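Local structure of glucose 1-dehydrogenase (2B5W) at residues A[3-8]-A[14-19]; A[113-118]-A[128-133]; A[43-48]-A[59-64]. The protein catalyses the zinc-dependent oxidation of D-glucose and several other aldose sugars with NAD+ or, preferentially, NADP+ as electron acceptor. The protein carries 1 engineered substitution. All blocks are in the same frame, centred on the assembly; numbering follows the deposited sequence.

Contact 1. Residues A[3-8]-A[14-19]; sequences AIAVKR and VVIEKP
Ala3 and Ile16 form a hydrogen-bonded antiparallel pair, joined through both backbone groups: Ile16 N donates to Ala3 O over 2.8 Å, and Ala3 N to Ile16 O over 2.9 Å. The second of these is the more bent, at 152°. Two residues further, Ala5 and Val14 repeat the pattern, so four backbone bonds tie the short strand 14-17 to strand 2-7. Between these pairs Ile4 and Val15 form the non-hydrogen-bonded pair, where Val15 CA brings its hydrogen to Ala3 O at 3.3 Å and Ile4 CA does likewise to Val14 O.

Apolar contacts form on both faces of the hairpin. On the face with Ala3, Ala5, Val14 and Ile16, Ile16 reaches both alanines. Its CG1 stands between the backbone N and the carbonyl carbon (chi1 63°), which lays it against Ala3 CB at 3.9 Å, and its near-extended chain continues until CD1 meets Ala5 CB at 3.8 Å. On the reverse face the end of Ile4 turns back to Val15, with Ile4 CD1 3.5 Å from Val15 CG2. The aliphatic part of Lys7 also takes part: the chain runs roughly perpendicular to the Val14 side chain, Lys7 CD lying 3.9 Å from Val14 CG2, and then passes Ile16 CG2.

Strand 14-17 is the edge of a three-stranded antiparallel sheet, with strand 2-7 in the middle and strand 58-60 beyond it. His58 of that third strand touches Ala5 and Ile16, while Phe337 from a loop rests on Val15.

Contact 2. Residues A[113-118]-A[128-133]; sequences FERGIV and FTSPEK
Arg115 spans the distance to strand 127-131, its NH1 meeting Thr129 O at 2.8 Å. The carbonyl oxygen lies at the edge of the guanidinium, near its plane, yet the N-H points off line, at 128°, and the bond is weak. The axes of 113-115 and 128-131 stay 11.9 Å apart, so the length of the arginine makes the connection. Its chain starts with CG beside the backbone N (chi1 -72°) and bends at chi3 (54°), which brings the guanidinium N-H groups within bonding distance of three carbonyl oxygens. The firmer grip comes from the intervening loop, where NE donates to His121 O and NH2 to Gly122 O.

Thr129 O takes a second donor, Ser130 OG, at 2.7 Å. The serine hydroxyl lies beside its backbone N, folding back on the preceding carbonyl, and it is also bonded to Arg89 NH2. Arg115 NH1 stands 3.6 Å from Ser130 OG, a contact without a bond. Phe128 meets the arginine through its CB, 4.0 Å from NH2. Its ring, nearly perpendicular to the guanidinium, meets that of Tyr123. A leucine in place of Arg115 would probably leave the carbonyls of Thr129, His121 and Gly122 without these donors and weaken the tie between strand and loop. Beside Arg115, the substrate-binding Glu114 accepts at its O from Ile117 N and Val118 N, a classic beta bulge.

Strand 113-115 lies between strands 88-89 and 119-120 in a mixed sheet, whereas strand 127-131 pairs antiparallel with strand 27-37, through Val30 and Ala28; Arg115 bridges two sheets of the GroES-like domain.

Contact 3. Residues A[43-48]-A[59-64]; sequences EVIAGG and LVLGHE. With ZN (zinc ion), chain B; NAP (NADP nicotinamide-adenine-dinucleotide phosphate), chain I.
In the GroES-like catalytic domain, Val44 and Ile45 of helix 39-46 rest on Leu59 and Leu61, on the chain that runs directly into the zinc ligands His63 and Glu64. Val44 CG1 makes two of the three closest contacts: it touches Leu59 CD2 and Leu61 CD2, each at 3.8 Å. With CG1 anti to the backbone N (chi1 170°), that methyl is carried down to both leucines. The valine side chain stands roughly perpendicular to Leu59 and runs antiparallel alongside Leu61. Ile45 CG1 lies 4.1 Å from Leu61 CD1, and the two Leu61 methyls thereby divide between neighbouring helix residues. The interface is wholly apolar, and Val6 of strand 2-7 lines it further by touching Ile45, Leu59 and Leu61.

Polar work is done at the ends of the two segments. Glu43, the residue before Val44, extends to the cofactor, and the hydroxyl O2D of the nicotinamide ribose of NADP donates to Glu43 OE2 over 2.6 Å. Past Gly62, whose positive phi of 102° suits glycine, His63 NE2 binds the zinc ion at 2.1 Å and Glu64 OE2 at 1.9 Å. The engineered Cys38 supplies the third protein ligand. Glu64 OE1 forms a salt bridge with Lys349, which holds the second oxygen of the carboxylate.

The helix and the chain leaving strand 58-60 thus carry a ribose-binding glutamate and two adjacent zinc ligands, as at the catalytic zinc site of the zinc-containing alcohol dehydrogenase family.

How the contacts relate
Along the chain the contacts follow in the order 1, 3, 2, each closing before the next opens. Contacts 1 and 3 are closest, with centres about 11 Å apart, and share a sheet: strand 2-7 pairs with strand 58-60, Val6 N lying 2.9 Å from Leu59 O in a probable hydrogen bond. Contact 2 has its centre about 14 Å from that of contact 3 and touches it where Ile117 CD1 packs on His63 CG at 3.8 Å. Contacts 1 and 2, about 17 Å apart between centres, do not touch. Contact 3 therefore lies at the junction, connecting the N-terminal hairpin and the 113-118 segment, which holds the substrate-binding Glu114, to the catalytic zinc.

Contact 1. Residues A[3-8]-A[14-19]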
loop_
_atom_site.group_PDB
_atom_site.type_symbol
_atom_site.label_atom_id
_atom_site.label_comp_id
_atom_site.label_asym_id
_atom_site.label_seq_id
_atom_site.Cartn_x
_atom_site.Cartn_y
_atom_site.Cartn_z
ATOM N N ALA A 3 -35.915 1.983 -21.492
ATOM C CA ALA A 3 -34.572 2.022 -20.888
ATOM C C ALA A 3 -33.906 3.358 -21.239
ATOM O O ALA A 3 -34.289 4.021 -22.207
ATOM C CB ALA A 3 -33.755 0.891 -21.374
ATOM N N ILE A 4 -32.919 3.760 -20.446
ATOM C CA ILE A 4 -32.174 4.984 -20.660
ATOM C C ILE A 4 -30.780 4.590 -21.123
ATOM O O ILE A 4 -30.101 3.819 -20.452
ATOM C CB ILE A 4 -32.093 5.840 -19.359
ATOM C CG1 ILE A 4 -33.498 6.161 -18.832
ATOM C CG2 ILE A 4 -31.294 7.095 -19.618
ATOM C CD1 ILE A 4 -34.393 6.900 -19.767
ATOM N N ALA A 5 -30.371 5.097 -22.283
ATOM C CA ALA A 5 -29.153 4.635 -22.941
ATOM C C ALA A 5 -28.366 5.784 -23.550
ATOM O O ALA A 5 -28.914 6.857 -23.784
ATOM C CB ALA A 5 -29.494 3.650 -24.014
ATOM N N VAL A 6 -27.075 5.551 -23.761
ATOM C CA VAL A 6 -26.268 6.452 -24.613
ATOM C C VAL A 6 -26.150 5.761 -25.993
ATOM O O VAL A 6 -26.020 4.538 -26.102
ATOM C CB VAL A 6 -24.882 6.763 -24.010
ATOM C CG1 VAL A 6 -25.016 7.703 -22.798
ATOM C CG2 VAL A 6 -24.120 5.502 -23.628
ATOM N N LYS A 7 -26.256 6.551 -27.053
ATOM C CA LYS A 7 -26.125 6.060 -28.423
ATOM C C LYS A 7 -24.961 6.785 -29.091
ATOM O O LYS A 7 -24.560 7.887 -28.671
ATOM C CB LYS A 7 -27.395 6.361 -29.224
ATOM C CG LYS A 7 -28.517 5.336 -29.154
ATOM C CD LYS A 7 -29.857 6.032 -29.412
ATOM C CE LYS A 7 -30.861 5.186 -30.180
ATOM N NZ LYS A 7 -32.136 5.965 -30.398
ATOM N N ARG A 8 -24.402 6.148 -30.121
ATOM C CA ARG A 8 -23.424 6.834 -30.967
ATOM C C ARG A 8 -24.086 8.044 -31.604
ATOM O O ARG A 8 -25.165 7.927 -32.200
ATOM C CB ARG A 8 -22.931 5.894 -32.066
ATOM C CG ARG A 8 -22.086 4.739 -31.531
ATOM C CD ARG A 8 -21.656 3.759 -32.623
ATOM N NE ARG A 8 -20.843 2.646 -32.108
ATOM C CZ ARG A 8 -20.349 1.663 -32.872
ATOM N NH1 ARG A 8 -20.574 1.636 -34.192
ATOM N NH2 ARG A 8 -19.609 0.650 -32.403
ATOM N N VAL A 14 -30.835 9.043 -23.722
ATOM C CA VAL A 14 -32.168 9.045 -24.273
ATOM C C VAL A 14 -32.954 7.809 -23.912
ATOM O O VAL A 14 -32.385 6.792 -23.533
ATOM C CB VAL A 14 -32.114 9.137 -25.795
ATOM C CG1 VAL A 14 -31.471 10.478 -26.196
ATOM C CG2 VAL A 14 -31.348 7.977 -26.374
ATOM N N VAL A 15 -34.275 7.906 -24.050
ATOM C CA VAL A 15 -35.147 6.773 -23.846
ATOM C C VAL A 15 -35.213 5.923 -25.100
ATOM O O VAL A 15 -35.442 6.427 -26.212
ATOM C CB VAL A 15 -36.600 7.168 -23.456
ATOM C CG1 VAL A 15 -37.390 5.939 -23.140
ATOM C CG2 VAL A 15 -36.597 8.103 -22.274
ATOM N N ILE A 16 -34.989 4.632 -24.901
ATOM C CA ILE A 16 -35.173 3.604 -25.908
ATOM C C ILE A 16 -36.165 2.555 -25.446
ATOM O O ILE A 16 -36.557 2.516 -24.282
ATOM C CB ILE A 16 -33.848 2.938 -26.268
ATOM C CG1 ILE A 16 -33.230 2.193 -25.064
ATOM C CG2 ILE A 16 -32.835 3.969 -26.780
ATOM C CD1 ILE A 16 -32.107 1.297 -25.467
ATOM N N GLU A 17 -36.552 1.684 -26.370
ATOM C CA GLU A 17 -37.323 0.492 -26.045
ATOM C C GLU A 17 -36.668 -0.766 -26.560
ATOM O O GLU A 17 -36.086 -0.788 -27.668
ATOM C CB GLU A 17 -38.729 0.595 -26.595
ATOM C CG GLU A 17 -39.516 1.709 -25.923
ATOM C CD GLU A 17 -40.857 1.917 -26.556
ATOM O OE1 GLU A 17 -41.854 1.685 -25.869
ATOM O OE2 GLU A 17 -40.893 2.312 -27.741
ATOM N N LYS A 18 -36.775 -1.824 -25.765
ATOM C CA LYS A 18 -36.268 -3.122 -26.129
ATOM C C LYS A 18 -37.055 -4.151 -25.355
ATOM O O LYS A 18 -37.763 -3.821 -24.400
ATOM C CB LYS A 18 -34.771 -3.209 -25.806
ATOM C CG LYS A 18 -34.450 -3.061 -24.321
ATOM C CD LYS A 18 -33.014 -3.533 -24.043
ATOM C CE LYS A 18 -32.012 -2.607 -24.579
ATOM N NZ LYS A 18 -30.615 -3.143 -24.362
ATOM N N PRO A 19 -36.997 -5.396 -25.785
ATOM C CA PRO A 19 -37.805 -6.428 -25.132
ATOM C C PRO A 19 -37.402 -6.611 -23.666
ATOM O O PRO A 19 -36.224 -6.451 -23.351
ATOM C CB PRO A 19 -37.471 -7.696 -25.920
ATOM C CG PRO A 19 -36.897 -7.228 -27.202
ATOM C CD PRO A 19 -36.204 -5.926 -26.910
#

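Contact 2. Residues A[113-118]-A[128-133]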
loop_
_atom_site.group_PDB
_atom_site.type_symbol
_atom_site.label_atom_id
_atom_site.label_comp_id
_atom_site.label_asym_id
_atom_site.label_seq_id
_atom_site.Cartn_x
_atom_site.Cartn_y
_atom_site.Cartn_z
ATOM N N PHE A 113 -16.759 -7.603 -17.640
ATOM C CA PHE A 113 -17.613 -6.491 -18.034
ATOM C C PHE A 113 -18.166 -5.828 -16.757
ATOM O O PHE A 113 -18.296 -6.475 -15.722
ATOM C CB PHE A 113 -18.811 -7.007 -18.821
ATOM C CG PHE A 113 -18.484 -7.602 -20.173
ATOM C CD1 PHE A 113 -17.392 -7.178 -20.915
ATOM C CD2 PHE A 113 -19.347 -8.535 -20.724
ATOM C CE1 PHE A 113 -17.138 -7.713 -22.187
ATOM C CE2 PHE A 113 -19.074 -9.087 -22.015
ATOM C CZ PHE A 113 -17.995 -8.647 -22.717
ATOM N N GLU A 114 -18.501 -4.543 -16.869
ATOM C CA GLU A 114 -19.193 -3.805 -15.814
ATOM C C GLU A 114 -20.518 -3.323 -16.385
ATOM O O GLU A 114 -20.553 -2.565 -17.328
ATOM C CB GLU A 114 -18.358 -2.614 -15.309
ATOM C CG GLU A 114 -17.336 -3.055 -14.277
ATOM C CD GLU A 114 -16.344 -1.979 -13.874
ATOM O OE1 GLU A 114 -16.278 -0.921 -14.529
ATOM O OE2 GLU A 114 -15.607 -2.217 -12.890
ATOM N N ARG A 115 -21.594 -3.777 -15.803
ATOM C CA ARG A 115 -22.931 -3.418 -16.271
ATOM C C ARG A 115 -23.125 -1.901 -16.162
ATOM O O ARG A 115 -22.888 -1.291 -15.115
ATOM C CB ARG A 115 -23.978 -4.193 -15.475
ATOM C CG ARG A 115 -24.002 -5.690 -15.848
ATOM C CD ARG A 115 -25.289 -6.448 -15.649
ATOM N NE ARG A 115 -26.418 -5.807 -16.322
ATOM C CZ ARG A 115 -27.630 -6.316 -16.399
ATOM N NH1 ARG A 115 -27.906 -7.508 -15.886
ATOM N NH2 ARG A 115 -28.595 -5.605 -16.984
ATOM N N GLY A 116 -23.541 -1.298 -17.282
ATOM C CA GLY A 116 -23.757 0.133 -17.377
ATOM C C GLY A 116 -22.512 0.953 -17.659
ATOM O O GLY A 116 -22.569 2.174 -17.707
ATOM N N ILE A 117 -21.369 0.294 -17.802
ATOM C CA ILE A 117 -20.099 0.995 -17.876
ATOM C C ILE A 117 -19.242 0.492 -19.035
ATOM O O ILE A 117 -18.834 1.274 -19.888
ATOM C CB ILE A 117 -19.346 0.880 -16.548
ATOM C CG1 ILE A 117 -20.190 1.394 -15.412
ATOM C CG2 ILE A 117 -18.031 1.682 -16.626
ATOM C CD1 ILE A 117 -19.571 1.112 -14.025
ATOM N N VAL A 118 -18.938 -0.799 -19.038
ATOM C CA VAL A 118 -18.133 -1.366 -20.136
ATOM C C VAL A 118 -18.544 -2.778 -20.510
ATOM O O VAL A 118 -18.509 -3.715 -19.700
ATOM C CB VAL A 118 -16.628 -1.283 -19.836
ATOM C CG1 VAL A 118 -16.277 -1.928 -18.486
ATOM C CG2 VAL A 118 -15.810 -1.891 -20.990
ATOM N N PHE A 128 -34.617 -6.049 -15.318
ATOM C CA PHE A 128 -33.339 -6.643 -15.651
ATOM C C PHE A 128 -33.240 -8.049 -15.046
ATOM O O PHE A 128 -34.011 -8.396 -14.140
ATOM C CB PHE A 128 -32.153 -5.744 -15.220
ATOM C CG PHE A 128 -31.999 -5.549 -13.735
ATOM C CD1 PHE A 128 -32.627 -4.487 -13.087
ATOM C CD2 PHE A 128 -31.238 -6.431 -12.986
ATOM C CE1 PHE A 128 -32.470 -4.296 -11.708
ATOM C CE2 PHE A 128 -31.082 -6.263 -11.598
ATOM C CZ PHE A 128 -31.696 -5.216 -10.966
ATOM N N THR A 129 -32.309 -8.835 -15.568
ATOM C CA THR A 129 -31.965 -10.093 -14.977
ATOM C C THR A 129 -30.604 -10.057 -14.353
ATOM O O THR A 129 -29.766 -9.234 -14.693
ATOM C CB THR A 129 -32.003 -11.208 -16.025
ATOM O OG1 THR A 129 -31.113 -10.890 -17.115
ATOM C CG2 THR A 129 -33.418 -11.310 -16.622
ATOM N N SER A 130 -30.341 -11.008 -13.458
ATOM C CA SER A 130 -28.978 -11.261 -12.987
ATOM C C SER A 130 -28.896 -12.606 -12.310
ATOM O O SER A 130 -29.890 -13.063 -11.748
ATOM C CB SER A 130 -28.496 -10.200 -11.954
ATOM O OG SER A 130 -28.048 -9.002 -12.609
ATOM N N PRO A 131 -27.716 -13.239 -12.369
ATOM C CA PRO A 131 -27.472 -14.449 -11.582
ATOM C C PRO A 131 -27.840 -14.167 -10.121
ATOM O O PRO A 131 -27.537 -13.088 -9.590
ATOM C CB PRO A 131 -25.965 -14.680 -11.751
ATOM C CG PRO A 131 -25.669 -14.092 -13.115
ATOM C CD PRO A 131 -26.518 -12.841 -13.123
ATOM N N GLU A 132 -28.463 -15.121 -9.446
ATOM C CA GLU A 132 -28.728 -14.935 -8.020
ATOM C C GLU A 132 -27.473 -14.679 -7.201
ATOM O O GLU A 132 -27.511 -13.957 -6.198
ATOM C CB GLU A 132 -29.522 -16.079 -7.417
ATOM C CG GLU A 132 -28.800 -17.406 -7.467
ATOM C CD GLU A 132 -29.566 -18.552 -6.801
ATOM O OE1 GLU A 132 -30.236 -18.305 -5.783
ATOM O OE2 GLU A 132 -29.502 -19.694 -7.321
ATOM N N LYS A 133 -26.337 -15.206 -7.620
ATOM C CA LYS A 133 -25.094 -15.028 -6.892
ATOM C C LYS A 133 -24.599 -13.580 -6.901
ATOM O O LYS A 133 -23.779 -13.219 -6.081
ATOM C CB LYS A 133 -24.006 -15.944 -7.452
ATOM C CG LYS A 133 -23.558 -15.618 -8.854
ATOM C CD LYS A 133 -22.698 -16.766 -9.453
ATOM C CE LYS A 133 -21.321 -16.808 -8.814
ATOM N NZ LYS A 133 -20.440 -17.914 -9.356
#

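Contact 3. Residues A[43-48]-A[59-64]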
loop_
_atom_site.group_PDB
_atom_site.type_symbol
_atom_site.label_atom_id
_atom_site.label_comp_id
_atom_site.label_asym_id
_atom_site.label_seq_id
_atom_site.Cartn_x
_atom_site.Cartn_y
_atom_site.Cartn_z
ATOM N N GLU A 43 -18.927 10.146 -16.826
ATOM C CA GLU A 43 -17.710 9.786 -17.584
ATOM C C GLU A 43 -18.074 8.887 -18.773
ATOM O O GLU A 43 -17.568 9.072 -19.868
ATOM C CB GLU A 43 -16.670 9.122 -16.677
ATOM C CG GLU A 43 -16.103 10.026 -15.593
ATOM C CD GLU A 43 -15.416 9.257 -14.467
ATOM O OE1 GLU A 43 -14.859 8.168 -14.732
ATOM O OE2 GLU A 43 -15.443 9.740 -13.308
ATOM N N VAL A 44 -18.994 7.939 -18.574
ATOM C CA VAL A 44 -19.472 7.080 -19.662
ATOM C C VAL A 44 -20.184 7.908 -20.738
ATOM O O VAL A 44 -20.069 7.621 -21.934
ATOM C CB VAL A 44 -20.456 5.971 -19.137
ATOM C CG1 VAL A 44 -21.140 5.233 -20.288
ATOM C CG2 VAL A 44 -19.728 4.976 -18.244
ATOM N N ILE A 45 -20.958 8.898 -20.322
ATOM C CA ILE A 45 -21.726 9.721 -21.282
ATOM C C ILE A 45 -20.747 10.542 -22.112
ATOM O O ILE A 45 -20.915 10.662 -23.312
ATOM C CB ILE A 45 -22.711 10.650 -20.551
ATOM C CG1 ILE A 45 -23.838 9.813 -19.947
ATOM C CG2 ILE A 45 -23.320 11.705 -21.502
ATOM C CD1 ILE A 45 -24.613 10.552 -18.829
ATOM N N ALA A 46 -19.728 11.081 -21.440
ATOM C CA ALA A 46 -18.679 11.892 -22.071
ATOM C C ALA A 46 -17.734 11.069 -22.951
ATOM O O ALA A 46 -17.091 11.620 -23.840
ATOM C CB ALA A 46 -17.867 12.610 -21.008
ATOM N N GLY A 47 -17.652 9.760 -22.707
ATOM C CA GLY A 47 -16.691 8.914 -23.389
ATOM C C GLY A 47 -17.144 8.539 -24.786
ATOM O O GLY A 47 -18.095 9.118 -25.327
ATOM N N GLY A 48 -16.456 7.562 -25.370
ATOM C CA GLY A 48 -16.790 7.066 -26.693
ATOM C C GLY A 48 -17.781 5.920 -26.638
ATOM O O GLY A 48 -18.396 5.659 -25.604
ATOM N N LEU A 59 -25.650 1.747 -25.211
ATOM C CA LEU A 59 -25.339 1.184 -23.916
ATOM C C LEU A 59 -26.402 1.687 -22.932
ATOM O O LEU A 59 -26.544 2.886 -22.730
ATOM C CB LEU A 59 -23.965 1.641 -23.456
ATOM C CG LEU A 59 -23.593 1.282 -22.006
ATOM C CD1 LEU A 59 -23.486 -0.210 -21.855
ATOM C CD2 LEU A 59 -22.308 1.937 -21.648
ATOM N N VAL A 60 -27.155 0.759 -22.355
ATOM C CA VAL A 60 -28.085 1.134 -21.275
ATOM C C VAL A 60 -27.238 1.540 -20.069
ATOM O O VAL A 60 -26.292 0.810 -19.696
ATOM C CB VAL A 60 -29.018 -0.012 -20.900
ATOM C CG1 VAL A 60 -29.832 0.328 -19.662
ATOM C CG2 VAL A 60 -29.969 -0.357 -22.075
ATOM N N LEU A 61 -27.522 2.711 -19.505
ATOM C CA LEU A 61 -26.747 3.238 -18.413
ATOM C C LEU A 61 -27.185 2.638 -17.073
ATOM O O LEU A 61 -28.204 1.980 -16.998
ATOM C CB LEU A 61 -26.885 4.747 -18.365
ATOM C CG LEU A 61 -26.336 5.540 -19.560
ATOM C CD1 LEU A 61 -26.758 7.004 -19.390
ATOM C CD2 LEU A 61 -24.838 5.402 -19.634
ATOM N N GLY A 62 -26.387 2.928 -16.043
ATOM C CA GLY A 62 -26.747 2.682 -14.659
ATOM C C GLY A 62 -26.097 1.447 -14.077
ATOM O O GLY A 62 -26.310 0.327 -14.553
ATOM N N HIS A 63 -25.382 1.642 -12.972
ATOM C CA HIS A 63 -24.758 0.516 -12.278
ATOM C C HIS A 63 -25.117 0.499 -10.789
ATOM O O HIS A 63 -24.679 -0.385 -10.065
ATOM C CB HIS A 63 -23.227 0.573 -12.432
ATOM C CG HIS A 63 -22.651 1.846 -11.923
ATOM N ND1 HIS A 63 -22.647 3.008 -12.670
ATOM C CD2 HIS A 63 -22.139 2.171 -10.709
ATOM C CE1 HIS A 63 -22.174 3.998 -11.932
ATOM N NE2 HIS A 63 -21.877 3.526 -10.729
ATOM N N GLU A 64 -25.868 1.483 -10.312
ATOM C CA GLU A 64 -26.271 1.573 -8.892
ATOM C C GLU A 64 -27.787 1.335 -8.742
ATOM O O GLU A 64 -28.581 2.296 -8.679
ATOM C CB GLU A 64 -25.968 2.966 -8.378
ATOM C CG GLU A 64 -24.582 3.490 -8.611
ATOM C CD GLU A 64 -24.416 4.908 -8.140
ATOM O OE1 GLU A 64 -25.406 5.516 -7.677
ATOM O OE2 GLU A 64 -23.290 5.378 -8.170
HETATM ZN ZN ZN B . -21.801 4.925 -9.198
HETATM P PA NAP I . -17.407 13.631 -8.879
HETATM O O1A NAP I . -16.954 14.125 -10.169
HETATM O O2A NAP I . -18.902 13.870 -8.626
HETATM O O5B NAP I . -16.619 14.314 -7.696
HETATM C C5B NAP I . -15.266 14.678 -7.747
HETATM C C4B NAP I . -15.223 15.898 -6.854
HETATM O O4B NAP I . -13.868 16.219 -6.633
HETATM C C3B NAP I . -15.913 17.134 -7.464
HETATM O O3B NAP I . -16.954 17.644 -6.646
HETATM C C2B NAP I . -14.771 18.139 -7.629
HETATM O O2B NAP I . -15.100 19.476 -7.290
HETATM C C1B NAP I . -13.730 17.622 -6.665
HETATM N N9A NAP I . -12.389 17.957 -7.104
HETATM C C8A NAP I . -11.797 17.602 -8.293
HETATM N N7A NAP I . -10.553 18.116 -8.316
HETATM C C5A NAP I . -10.364 18.841 -7.163
HETATM C C6A NAP I . -9.304 19.590 -6.642
HETATM N N6A NAP I . -8.156 19.797 -7.320
HETATM N N1A NAP I . -9.443 20.193 -5.414
HETATM C C2A NAP I . -10.598 20.049 -4.675
HETATM N N3A NAP I . -11.659 19.315 -5.178
HETATM C C4A NAP I . -11.532 18.714 -6.386
HETATM O O3 NAP I . -17.272 12.046 -8.797
HETATM P PN NAP I . -17.765 10.982 -7.681
HETATM O O1N NAP I . -17.701 11.541 -6.300
HETATM O O2N NAP I . -18.985 10.229 -8.116
HETATM O O5D NAP I . -16.429 10.155 -7.974
HETATM C C5D NAP I . -15.191 10.566 -7.427
HETATM C C4D NAP I . -14.031 9.859 -8.126
HETATM O O4D NAP I . -14.126 8.462 -7.832
HETATM C C3D NAP I . -14.052 9.987 -9.651
HETATM O O3D NAP I . -12.748 10.188 -10.159
HETATM C C2D NAP I . -14.631 8.648 -10.097
HETATM O O2D NAP I . -14.323 8.270 -11.413
HETATM C C1D NAP I . -14.040 7.712 -9.044
HETATM N N1N NAP I . -14.794 6.482 -8.770
HETATM C C2N NAP I . -14.036 5.355 -8.687
HETATM C C3N NAP I . -14.626 4.172 -8.344
HETATM C C7N NAP I . -13.688 3.026 -8.099
HETATM O O7N NAP I . -14.370 1.821 -7.957
HETATM N N7N NAP I . -12.344 3.237 -8.043
HETATM C C4N NAP I . -16.004 4.069 -8.115
HETATM C C5N NAP I . -16.762 5.230 -8.192
HETATM C C6N NAP I . -16.141 6.450 -8.496
HETATM P P2B NAP I . -15.675 20.547 -8.413
HETATM O O1X NAP I . -16.984 20.173 -8.886
HETATM O O2X NAP I . -15.653 21.880 -7.637
HETATM O O3X NAP I . -14.690 20.609 -9.585
#